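Local coordinates for beta-N-acetylhexosaminidase (Beutenbergia cavernae, PDB 5BU9), which probably hydrolyses terminal non-reducing N-acetyl-D-hexosamine residues of N-acetyl-beta-D-hexosaminides, as a member of glycosyl hydrolase family 3, at residues Val11-Met16 and Arg331-Ala336; Val76-Glu81 and Gln86-Pro91; Glu274-Gln277 and Asp283-Ile286; Ala310-Lys315 and Pro320-Ile325. All coordinates share one frame; numbering follows the deposited sequence.

Contact 1: Val11-Met16 and Arg331-Ala336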
loop_
_atom_site.group_PDB
_atom_site.type_symbol
_atom_site.label_atom_id
_atom_site.label_comp_id
_atom_site.label_asym_id
_atom_site.label_seq_id
_atom_site.Cartn_x
_atom_site.Cartn_y
_atom_site.Cartn_z
ATOM N N VAL A 11 7.859 8.429 -14.212
ATOM C CA VAL A 11 8.557 7.835 -13.090
ATOM C C VAL A 11 7.965 8.368 -11.774
ATOM O O VAL A 11 7.660 7.600 -10.860
ATOM C CB VAL A 11 10.049 8.113 -13.166
ATOM C CG1 VAL A 11 10.700 7.677 -11.877
ATOM C CG2 VAL A 11 10.643 7.359 -14.316
ATOM N N GLY A 12 7.762 9.679 -11.703
ATOM C CA GLY A 12 7.214 10.306 -10.517
ATOM C C GLY A 12 5.903 9.676 -10.109
ATOM O O GLY A 12 5.630 9.521 -8.923
ATOM N N GLN A 13 5.102 9.248 -11.075
ATOM C CA GLN A 13 3.842 8.583 -10.723
ATOM C C GLN A 13 3.994 7.226 -10.018
ATOM O O GLN A 13 3.018 6.734 -9.442
ATOM C CB GLN A 13 2.996 8.380 -11.981
ATOM C CG GLN A 13 2.575 9.648 -12.588
ATOM C CD GLN A 13 1.588 10.389 -11.724
ATOM O OE1 GLN A 13 0.584 9.823 -11.285
ATOM N NE2 GLN A 13 1.874 11.660 -11.458
ATOM N N LEU A 14 5.187 6.615 -10.123
ATOM C CA LEU A 14 5.499 5.297 -9.546
ATOM C C LEU A 14 5.981 5.378 -8.090
ATOM O O LEU A 14 6.440 4.378 -7.514
ATOM C CB LEU A 14 6.554 4.582 -10.408
ATOM C CG LEU A 14 6.283 4.516 -11.919
ATOM C CD1 LEU A 14 7.334 3.622 -12.575
ATOM C CD2 LEU A 14 4.864 4.002 -12.219
ATOM N N PHE A 15 5.877 6.562 -7.485
ATOM C CA PHE A 15 6.289 6.728 -6.092
ATOM C C PHE A 15 5.190 7.302 -5.197
ATOM O O PHE A 15 4.360 8.107 -5.629
ATOM C CB PHE A 15 7.524 7.617 -6.002
ATOM C CG PHE A 15 8.792 6.932 -6.422
ATOM C CD1 PHE A 15 9.134 6.832 -7.770
ATOM C CD2 PHE A 15 9.647 6.398 -5.479
ATOM C CE1 PHE A 15 10.304 6.209 -8.167
ATOM C CE2 PHE A 15 10.832 5.770 -5.862
ATOM C CZ PHE A 15 11.164 5.678 -7.208
HETATM N N MSE A 16 5.196 6.863 -3.942
HETATM C CA MSE A 16 4.311 7.407 -2.930
HETATM C C MSE A 16 5.173 7.882 -1.752
HETATM O O MSE A 16 5.789 7.071 -1.061
HETATM C CB MSE A 16 3.257 6.374 -2.498
HETATM C CG MSE A 16 2.184 6.965 -1.546
HETATM SE SE MSE A 16 0.804 5.676 -1.054
HETATM C CE MSE A 16 -0.415 5.969 -2.537
ATOM N N ARG A 331 1.133 3.675 -16.770
ATOM C CA ARG A 331 -0.180 3.563 -17.400
ATOM C C ARG A 331 -1.192 2.967 -16.410
ATOM O O ARG A 331 -2.331 3.403 -16.402
ATOM C CB ARG A 331 -0.102 2.713 -18.683
ATOM C CG ARG A 331 -0.825 3.284 -19.868
ATOM C CD ARG A 331 -0.579 2.473 -21.163
ATOM N NE ARG A 331 0.781 2.656 -21.645
ATOM C CZ ARG A 331 1.675 1.684 -21.751
ATOM N NH1 ARG A 331 1.328 0.438 -21.426
ATOM N NH2 ARG A 331 2.906 1.955 -22.207
ATOM N N ARG A 332 -0.794 1.992 -15.582
ATOM C CA ARG A 332 -1.722 1.442 -14.568
ATOM C C ARG A 332 -2.074 2.484 -13.543
ATOM O O ARG A 332 -3.223 2.572 -13.097
ATOM C CB ARG A 332 -1.146 0.230 -13.843
ATOM C CG ARG A 332 -0.838 -0.919 -14.808
ATOM C CD ARG A 332 -0.330 -2.158 -14.124
ATOM N NE ARG A 332 0.254 -3.049 -15.106
ATOM C CZ ARG A 332 1.553 -3.271 -15.261
ATOM N NH1 ARG A 332 2.431 -2.706 -14.441
ATOM N NH2 ARG A 332 1.978 -4.101 -16.217
ATOM N N VAL A 333 -1.072 3.263 -13.161
ATOM C CA VAL A 333 -1.289 4.284 -12.162
ATOM C C VAL A 333 -2.223 5.381 -12.701
ATOM O O VAL A 333 -3.187 5.739 -12.024
ATOM C CB VAL A 333 0.020 4.857 -11.679
ATOM C CG1 VAL A 333 -0.249 6.049 -10.738
ATOM C CG2 VAL A 333 0.840 3.758 -10.975
ATOM N N LEU A 334 -1.989 5.866 -13.927
ATOM C CA LEU A 334 -2.871 6.897 -14.463
ATOM C C LEU A 334 -4.288 6.355 -14.650
ATOM O O LEU A 334 -5.270 7.047 -14.376
ATOM C CB LEU A 334 -2.332 7.458 -15.779
ATOM C CG LEU A 334 -0.963 8.111 -15.617
ATOM C CD1 LEU A 334 -0.385 8.459 -16.965
ATOM C CD2 LEU A 334 -1.058 9.345 -14.762
ATOM N N ALA A 335 -4.407 5.114 -15.103
ATOM C CA ALA A 335 -5.733 4.513 -15.268
ATOM C C ALA A 335 -6.463 4.363 -13.928
ATOM O O ALA A 335 -7.670 4.521 -13.869
ATOM C CB ALA A 335 -5.624 3.177 -15.941
ATOM N N ALA A 336 -5.738 4.055 -12.850
ATOM C CA ALA A 336 -6.386 3.981 -11.545
ATOM C C ALA A 336 -6.816 5.386 -11.107
ATOM O O ALA A 336 -7.723 5.536 -10.316
ATOM C CB ALA A 336 -5.461 3.352 -10.512
#
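Gln-13 and Val-333 bring their CA atoms to 6.8 Å where the turn between helix 7-12 and strand 15-20 passes the last turns of helix 320-336. A type I beta turn from Gly-12 to Phe-15 swings the chain from helix into strand; Phe-15 N to Gly-12 O, 3.3 Å, closes it, just after the 2.8 Å bond from Leu-14 N to Val-11 O. The carbonyl O of Gln-13 lies against a methyl of Val-333, 3.6 Å from CG1. That methyl stands anti to the helix backbone N (chi1 174°), pointing at the turn. The glutamine, folded at chi2 (-68°), brings OE1 over the same surface, 3.9 Å from Leu-334 CD2, and there hydrogen-bonds Lys-337 just beyond the helix. On the neighbouring side of Val-333, the other methyl, CG2, packs 4.2 Å from Leu-14 CD2, a purely apolar touch. Leu-14 also rests on Val-326 and Ala-329 of helix 320-336, while its backbone pairs with Val-296 of strand 296-298; the final helix of the chain thus packs against the turn that leads into strand 15-20, with Val-333 leaning on Ile-295 beside it.

Contact 2: Val76-Glu81 and Gln86-Pro91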
loop_
_atom_site.group_PDB
_atom_site.type_symbol
_atom_site.label_atom_id
_atom_site.label_comp_id
_atom_site.label_asym_id
_atom_site.label_seq_id
_atom_site.Cartn_x
_atom_site.Cartn_y
_atom_site.Cartn_z
ATOM N N VAL A 76 -3.887 10.182 -2.369
ATOM C CA VAL A 76 -3.607 10.602 -1.004
ATOM C C VAL A 76 -4.027 9.456 -0.093
ATOM O O VAL A 76 -5.220 9.181 0.077
ATOM C CB VAL A 76 -4.352 11.898 -0.629
ATOM C CG1 VAL A 76 -3.884 12.363 0.707
ATOM C CG2 VAL A 76 -4.165 12.969 -1.682
ATOM N N ALA A 77 -3.042 8.778 0.463
ATOM C CA ALA A 77 -3.275 7.558 1.202
ATOM C C ALA A 77 -2.964 7.753 2.649
ATOM O O ALA A 77 -2.171 8.634 2.995
ATOM C CB ALA A 77 -2.387 6.424 0.643
ATOM N N THR A 78 -3.551 6.917 3.501
ATOM C CA THR A 78 -3.039 6.776 4.865
ATOM C C THR A 78 -3.310 5.339 5.320
ATOM O O THR A 78 -3.905 4.548 4.585
ATOM C CB THR A 78 -3.651 7.816 5.860
ATOM O OG1 THR A 78 -2.985 7.708 7.116
ATOM C CG2 THR A 78 -5.115 7.560 6.091
ATOM N N ASP A 79 -2.835 5.002 6.509
ATOM C CA ASP A 79 -3.101 3.704 7.141
ATOM C C ASP A 79 -4.289 3.772 8.078
ATOM O O ASP A 79 -4.091 4.045 9.283
ATOM C CB ASP A 79 -1.895 3.226 7.973
ATOM C CG ASP A 79 -0.846 2.480 7.149
ATOM O OD1 ASP A 79 -1.049 2.234 5.932
ATOM O OD2 ASP A 79 0.196 2.133 7.746
ATOM N N GLN A 80 -5.503 3.506 7.574
ATOM C CA GLN A 80 -6.686 3.589 8.441
ATOM C C GLN A 80 -7.336 2.201 8.523
ATOM O O GLN A 80 -8.403 1.985 7.987
ATOM C CB GLN A 80 -7.676 4.653 7.934
ATOM C CG GLN A 80 -8.726 5.127 8.985
ATOM C CD GLN A 80 -8.206 6.216 9.942
ATOM O OE1 GLN A 80 -7.018 6.287 10.212
ATOM N NE2 GLN A 80 -9.103 7.077 10.434
ATOM N N GLU A 81 -6.671 1.259 9.183
ATOM C CA GLU A 81 -7.209 -0.104 9.341
ATOM C C GLU A 81 -8.208 -0.159 10.471
ATOM O O GLU A 81 -9.212 -0.865 10.382
ATOM C CB GLU A 81 -6.096 -1.133 9.632
ATOM C CG GLU A 81 -5.019 -1.278 8.545
ATOM C CD GLU A 81 -3.823 -2.095 9.021
ATOM O OE1 GLU A 81 -3.964 -2.959 9.914
ATOM O OE2 GLU A 81 -2.714 -1.845 8.529
ATOM N N GLN A 86 -4.413 3.125 13.171
ATOM C CA GLN A 86 -5.355 4.151 12.751
ATOM C C GLN A 86 -4.594 5.467 12.784
ATOM O O GLN A 86 -4.412 6.052 13.852
ATOM C CB GLN A 86 -6.606 4.191 13.658
ATOM C CG GLN A 86 -7.693 5.175 13.137
ATOM C CD GLN A 86 -8.903 5.292 14.035
ATOM O OE1 GLN A 86 -9.254 4.352 14.750
ATOM N NE2 GLN A 86 -9.563 6.458 14.000
ATOM N N VAL A 87 -4.095 5.911 11.634
ATOM C CA VAL A 87 -3.243 7.083 11.635
ATOM C C VAL A 87 -4.078 8.319 11.992
ATOM O O VAL A 87 -3.611 9.210 12.686
ATOM C CB VAL A 87 -2.545 7.282 10.288
ATOM C CG1 VAL A 87 -1.913 8.686 10.246
ATOM C CG2 VAL A 87 -1.490 6.165 10.030
ATOM N N LEU A 88 -5.313 8.374 11.509
ATOM C CA LEU A 88 -6.103 9.597 11.639
ATOM C C LEU A 88 -7.165 9.432 12.716
ATOM O O LEU A 88 -8.108 8.629 12.595
ATOM C CB LEU A 88 -6.728 9.973 10.289
ATOM C CG LEU A 88 -5.685 10.297 9.202
ATOM C CD1 LEU A 88 -6.347 10.576 7.856
ATOM C CD2 LEU A 88 -4.772 11.465 9.620
ATOM N N ARG A 89 -7.012 10.221 13.762
ATOM C CA ARG A 89 -7.865 10.119 14.930
ATOM C C ARG A 89 -8.251 11.517 15.366
ATOM O O ARG A 89 -7.682 12.483 14.871
ATOM C CB ARG A 89 -7.134 9.359 16.053
ATOM C CG ARG A 89 -8.041 8.480 16.909
ATOM C CD ARG A 89 -7.333 8.006 18.160
ATOM N NE ARG A 89 -6.043 7.405 17.830
ATOM C CZ ARG A 89 -5.893 6.155 17.393
ATOM N NH1 ARG A 89 -4.668 5.675 17.119
ATOM N NH2 ARG A 89 -6.973 5.385 17.241
ATOM N N GLY A 90 -9.222 11.639 16.274
ATOM C CA GLY A 90 -9.548 12.937 16.836
ATOM C C GLY A 90 -10.880 13.482 16.352
ATOM O O GLY A 90 -11.720 12.707 15.889
ATOM N N PRO A 91 -11.076 14.818 16.451
ATOM C CA PRO A 91 -12.360 15.449 16.089
ATOM C C PRO A 91 -12.836 15.112 14.668
ATOM O O PRO A 91 -12.160 15.409 13.676
ATOM C CB PRO A 91 -12.067 16.944 16.243
ATOM C CG PRO A 91 -10.985 16.977 17.307
ATOM C CD PRO A 91 -10.110 15.799 16.985
#
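Gln-80 and Gln-86 form an antiparallel non-hydrogen-bonded pair, CA to CA 4.5 Å, in a beta-hairpin where barrel strand 75-82 turns back into the short strand 85-86. The side-chain amide of Gln-80 pairs with Leu-88 through two bonds, as a backbone peptide would. Leaving the main chain anti to N (chi1 -162°) and bending at chi2, it lets Gln-80 OE1 accept from Leu-88 N at 3.0 Å, while Gln-80 NE2 donates a hydrogen bond to Leu-88 O at 2.8 Å, in plane and on a lone pair. Gln-86 NE2 also reaches Leu-88 O, at 3.0 Å, so two amides, their planes 74° apart, grip one carbonyl; Gln-86 also bonds Ser-94. A lysine in place of Gln-80 would probably leave Leu-88 N without its acceptor and lose the paired bonds, so this part of the loop is held less firmly. Alongside, Val-87 N bonds Asp-79 O at 3.0 Å. Thr-78 OG1, engaged by Leu-42 O, lies 3.2 Å from Val-87 CB, and its CG2 packs on Leu-88 CD1. Asp-79 OD1 hydrogen-bonds a glycerol, which may mark a pocket: beta/alpha-barrel enzymes typically build their active sites from such loops at the carboxyl ends of the strands.

Contact 3: Glu274-Gln277 and Asp283-Ile286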
loop_
_atom_site.group_PDB
_atom_site.type_symbol
_atom_site.label_atom_id
_atom_site.label_comp_id
_atom_site.label_asym_id
_atom_site.label_seq_id
_atom_site.Cartn_x
_atom_site.Cartn_y
_atom_site.Cartn_z
ATOM N N GLU A 274 13.727 -2.805 8.020
ATOM C CA GLU A 274 15.017 -3.440 8.181
ATOM C C GLU A 274 15.211 -4.538 7.144
ATOM O O GLU A 274 16.311 -4.743 6.681
ATOM C CB GLU A 274 15.173 -4.024 9.585
ATOM C CG GLU A 274 16.570 -4.548 9.897
ATOM C CD GLU A 274 17.654 -3.445 9.876
ATOM O OE1 GLU A 274 17.314 -2.221 9.838
ATOM O OE2 GLU A 274 18.849 -3.814 9.895
ATOM N N GLN A 275 14.121 -5.200 6.755
ATOM C CA GLN A 275 14.183 -6.333 5.858
ATOM C C GLN A 275 14.828 -5.963 4.509
ATOM O O GLN A 275 15.425 -6.817 3.862
ATOM C CB GLN A 275 12.785 -6.891 5.628
ATOM C CG GLN A 275 12.714 -7.928 4.484
ATOM C CD GLN A 275 13.045 -9.336 4.968
ATOM O OE1 GLN A 275 13.588 -9.511 6.078
ATOM N NE2 GLN A 275 12.698 -10.352 4.160
ATOM N N VAL A 276 14.735 -4.693 4.087
ATOM C CA VAL A 276 15.339 -4.343 2.791
ATOM C C VAL A 276 16.482 -3.339 2.848
ATOM O O VAL A 276 16.896 -2.826 1.809
ATOM C CB VAL A 276 14.261 -3.841 1.803
ATOM C CG1 VAL A 276 13.316 -4.957 1.496
ATOM C CG2 VAL A 276 13.508 -2.583 2.342
ATOM N N GLN A 277 17.017 -3.076 4.039
ATOM C CA GLN A 277 18.100 -2.094 4.166
ATOM C C GLN A 277 19.407 -2.592 3.530
ATOM O O GLN A 277 20.254 -1.774 3.241
ATOM C CB GLN A 277 18.360 -1.731 5.634
ATOM C CG GLN A 277 17.247 -0.944 6.279
ATOM C CD GLN A 277 16.877 0.326 5.517
ATOM O OE1 GLN A 277 15.778 0.432 4.909
ATOM N NE2 GLN A 277 17.776 1.295 5.549
ATOM N N ASP A 283 18.319 0.651 -5.505
ATOM C CA ASP A 283 18.010 -0.754 -5.873
ATOM C C ASP A 283 16.655 -1.233 -5.359
ATOM O O ASP A 283 15.993 -2.028 -6.037
ATOM C CB ASP A 283 19.088 -1.719 -5.386
ATOM C CG ASP A 283 20.368 -1.614 -6.202
ATOM O OD1 ASP A 283 20.345 -0.909 -7.241
ATOM O OD2 ASP A 283 21.382 -2.224 -5.803
ATOM N N ARG A 284 16.225 -0.766 -4.191
ATOM C CA ARG A 284 14.885 -1.146 -3.724
ATOM C C ARG A 284 13.827 -0.759 -4.758
ATOM O O ARG A 284 12.912 -1.544 -5.081
ATOM C CB ARG A 284 14.556 -0.490 -2.386
ATOM C CG ARG A 284 15.492 -0.874 -1.289
ATOM C CD ARG A 284 15.242 -0.070 -0.056
ATOM N NE ARG A 284 16.519 0.100 0.626
ATOM C CZ ARG A 284 16.761 1.011 1.554
ATOM N NH1 ARG A 284 15.796 1.834 1.982
ATOM N NH2 ARG A 284 17.974 1.089 2.052
ATOM N N ALA A 285 13.934 0.470 -5.256
ATOM C CA ALA A 285 12.943 0.962 -6.193
ATOM C C ALA A 285 13.024 0.170 -7.511
ATOM O O ALA A 285 12.005 -0.279 -8.066
ATOM C CB ALA A 285 13.131 2.477 -6.444
ATOM N N ILE A 286 14.250 -0.007 -7.996
ATOM C CA ILE A 286 14.477 -0.650 -9.280
ATOM C C ILE A 286 14.008 -2.106 -9.232
ATOM O O ILE A 286 13.287 -2.548 -10.137
ATOM C CB ILE A 286 15.947 -0.536 -9.697
ATOM C CG1 ILE A 286 16.227 0.894 -10.161
ATOM C CG2 ILE A 286 16.255 -1.504 -10.852
ATOM C CD1 ILE A 286 17.696 1.228 -10.232
#
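Val-276 and Arg-284 confront each other with CA atoms 7.3 Å apart, the first in the loop that follows strand 264-267, the second on the early turns of helix 281-291. Reading along the helix, Asp-283 comes first, its backbone N held by Ser-280 OG. Arg-284 follows and carries the contact single-handed. Its CG lies beside the backbone N (chi1 -61°), the chain runs straight through chi2, and a kink at chi3 (-148°) turns the guanidinium across the loop. On the way, Arg-284 CD packs 3.9 Å from Val-276 CG2 and 3.7 Å from Val-276 O, so the aliphatic part of the arginine covers both the methyl and the peptide of this valine. Arg-284 NE stands 3.2 Å from Val-276 O, yet its strongest partner is Trp-279 O, and NH1 bonds Val-270 O farther back in the loop. The amide of Gln-277 lies over one face of the guanidinium, with Gln-277 CD 3.7 Å from Arg-284 NH2 and the two planes 63° apart, a slanted cover rather than a flat stack. Several loop carbonyls thus surround one buried positive group, which would probably ease the cost of holding it away from water. Ala-285 then faces away from the loop, onto Met-308 of helix 305-318, and Ile-286 also looks to that helix. Here a beta-alpha loop of the barrel is held to the helix that follows it by an arginine bonded to two loop carbonyls, Trp-279 O and Val-270 O.

Contact 4: Ala310-Lys315 and Pro320-Ile325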
loop_
_atom_site.group_PDB
_atom_site.type_symbol
_atom_site.label_atom_id
_atom_site.label_comp_id
_atom_site.label_asym_id
_atom_site.label_seq_id
_atom_site.Cartn_x
_atom_site.Cartn_y
_atom_site.Cartn_z
ATOM N N ALA A 310 15.533 9.564 -8.857
ATOM C CA ALA A 310 16.576 9.914 -9.834
ATOM C C ALA A 310 17.185 8.656 -10.422
ATOM O O ALA A 310 17.492 8.602 -11.609
ATOM C CB ALA A 310 17.656 10.766 -9.204
ATOM N N ALA A 311 17.362 7.650 -9.575
ATOM C CA ALA A 311 17.924 6.399 -10.032
ATOM C C ALA A 311 16.982 5.715 -11.030
ATOM O O ALA A 311 17.453 5.127 -12.000
ATOM C CB ALA A 311 18.201 5.495 -8.870
ATOM N N VAL A 312 15.667 5.781 -10.783
ATOM C CA VAL A 312 14.710 5.107 -11.657
ATOM C C VAL A 312 14.660 5.851 -12.990
ATOM O O VAL A 312 14.642 5.211 -14.038
ATOM C CB VAL A 312 13.314 4.976 -11.024
ATOM C CG1 VAL A 312 12.333 4.389 -12.040
ATOM C CG2 VAL A 312 13.380 4.040 -9.804
ATOM N N VAL A 313 14.704 7.185 -12.958
ATOM C CA VAL A 313 14.786 7.973 -14.187
ATOM C C VAL A 313 16.036 7.609 -14.966
ATOM O O VAL A 313 15.969 7.341 -16.162
ATOM C CB VAL A 313 14.781 9.500 -13.916
ATOM C CG1 VAL A 313 15.167 10.266 -15.207
ATOM C CG2 VAL A 313 13.445 9.946 -13.453
ATOM N N ALA A 314 17.187 7.595 -14.296
ATOM C CA ALA A 314 18.441 7.367 -15.010
ATOM C C ALA A 314 18.465 5.977 -15.644
ATOM O O ALA A 314 18.964 5.811 -16.761
ATOM C CB ALA A 314 19.633 7.555 -14.088
ATOM N N LYS A 315 17.900 4.974 -14.972
ATOM C CA LYS A 315 17.943 3.632 -15.566
ATOM C C LYS A 315 16.984 3.509 -16.774
ATOM O O LYS A 315 17.290 2.810 -17.717
ATOM C CB LYS A 315 17.635 2.567 -14.524
ATOM C CG LYS A 315 17.727 1.090 -15.063
ATOM C CD LYS A 315 17.390 0.100 -13.985
ATOM C CE LYS A 315 17.325 -1.329 -14.494
ATOM N NZ LYS A 315 18.645 -1.884 -14.801
ATOM N N PRO A 320 16.450 0.249 -22.289
ATOM C CA PRO A 320 15.139 0.147 -22.944
ATOM C C PRO A 320 14.154 -0.875 -22.307
ATOM O O PRO A 320 12.957 -0.616 -22.272
ATOM C CB PRO A 320 15.498 -0.269 -24.382
ATOM C CG PRO A 320 16.939 0.179 -24.583
ATOM C CD PRO A 320 17.592 0.103 -23.227
ATOM N N ASP A 321 14.615 -2.023 -21.825
ATOM C CA ASP A 321 13.695 -2.974 -21.228
ATOM C C ASP A 321 13.068 -2.352 -19.943
ATOM O O ASP A 321 11.877 -2.465 -19.684
ATOM C CB ASP A 321 14.399 -4.281 -20.884
ATOM C CG ASP A 321 14.619 -5.181 -22.091
ATOM O OD1 ASP A 321 13.924 -5.019 -23.125
ATOM O OD2 ASP A 321 15.504 -6.068 -22.003
ATOM N N PHE A 322 13.873 -1.684 -19.136
ATOM C CA PHE A 322 13.377 -1.095 -17.897
ATOM C C PHE A 322 12.459 0.094 -18.219
ATOM O O PHE A 322 11.462 0.312 -17.549
ATOM C CB PHE A 322 14.554 -0.660 -17.010
ATOM C CG PHE A 322 14.135 -0.122 -15.661
ATOM C CD1 PHE A 322 13.717 -0.985 -14.653
ATOM C CD2 PHE A 322 14.148 1.241 -15.403
ATOM C CE1 PHE A 322 13.330 -0.491 -13.401
ATOM C CE2 PHE A 322 13.758 1.735 -14.167
ATOM C CZ PHE A 322 13.325 0.872 -13.176
ATOM N N ALA A 323 12.821 0.874 -19.232
ATOM C CA ALA A 323 11.971 1.970 -19.713
ATOM C C ALA A 323 10.577 1.465 -20.077
ATOM O O ALA A 323 9.592 2.129 -19.757
ATOM C CB ALA A 323 12.617 2.692 -20.943
ATOM N N ALA A 324 10.493 0.306 -20.737
ATOM C CA ALA A 324 9.204 -0.210 -21.182
ATOM C C ALA A 324 8.410 -0.662 -19.960
ATOM O O ALA A 324 7.197 -0.451 -19.883
ATOM C CB ALA A 324 9.372 -1.359 -22.213
ATOM N N ILE A 325 9.105 -1.231 -18.984
ATOM C CA ILE A 325 8.477 -1.635 -17.730
ATOM C C ILE A 325 7.916 -0.424 -16.967
ATOM O O ILE A 325 6.766 -0.436 -16.501
ATOM C CB ILE A 325 9.464 -2.453 -16.873
ATOM C CG1 ILE A 325 9.667 -3.843 -17.528
ATOM C CG2 ILE A 325 8.961 -2.566 -15.399
ATOM C CD1 ILE A 325 10.816 -4.669 -16.904
#
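Shortest of the polar bonds here, at 2.9 Å from Ala-314 N to Ala-310 O, is a rung of the helix that sets Val-312 and Lys-315 against Phe-322. The two helices, 305-318 and 320-336, follow strand 296-298 on the outer layer of the beta/alpha barrel, and a very short turn joins them. Lys-315 N to Ala-311 O, 3.0 Å, continues the same ladder. Between the helices a CH-pi contact does the main work. The lysine chain runs extended from CB to CD over one face of the Phe-322 ring and then bends at chi4 (73°); Lys-315 CD sits 3.7 Å from the ring centroid, only 13° off the normal. Lys-315 CG, closer to the helix, lies 3.6 Å from Phe-322 CD2, so successive methylenes traverse the aromatic face from its CD2 side towards CG and CD1. Phe-322 reaches this place because its ring leaves the backbone anti to N (chi1 -176°), directed at the preceding helix. The bend at chi4 lifts NZ away from the ring, toward Asp-319 and Glu-290, both in long, weak ion pairs, while Asp-319 OD1 also accepts from Phe-322 N and so ties the turn to the start of the second helix. Were Phe-322 an alanine, the lysine methylenes would probably lose the aromatic face they lie on, and a gap would open between the helices. Val-312 approaches from the ring's rim. Val-312 CG1 packs 3.7 Å from Phe-322 CE2, and the carbonyl O of Val-312 lies near the ring plane, 3.6 Å from that same carbon, Phe-322 CE2.

All four contacts belong to one beta/alpha barrel. Contact 1 joins the two ends of the chain, segments more than 300 residues apart, beside the place where strand 15-20 pairs with 296-298; contacts 2, 3 and 4 follow one another within that span, each tying near neighbours in sequence. Contact 4 shares helix 320-336 with contact 1, their centres 14 Å apart, and touches it through Val-11 and Val-312. Contact 3, about 17 Å from contact 4 between centres, meets it where Ile-286 lies on Lys-315. Contact 2 stands apart, its centre about 33 Å from that of contact 4, yet Ala-77 meets the selenium of Met-16 inside the barrel sheet. Local links thus settle individual loops and helices, while the long-range one packs the last helix beside the first strand.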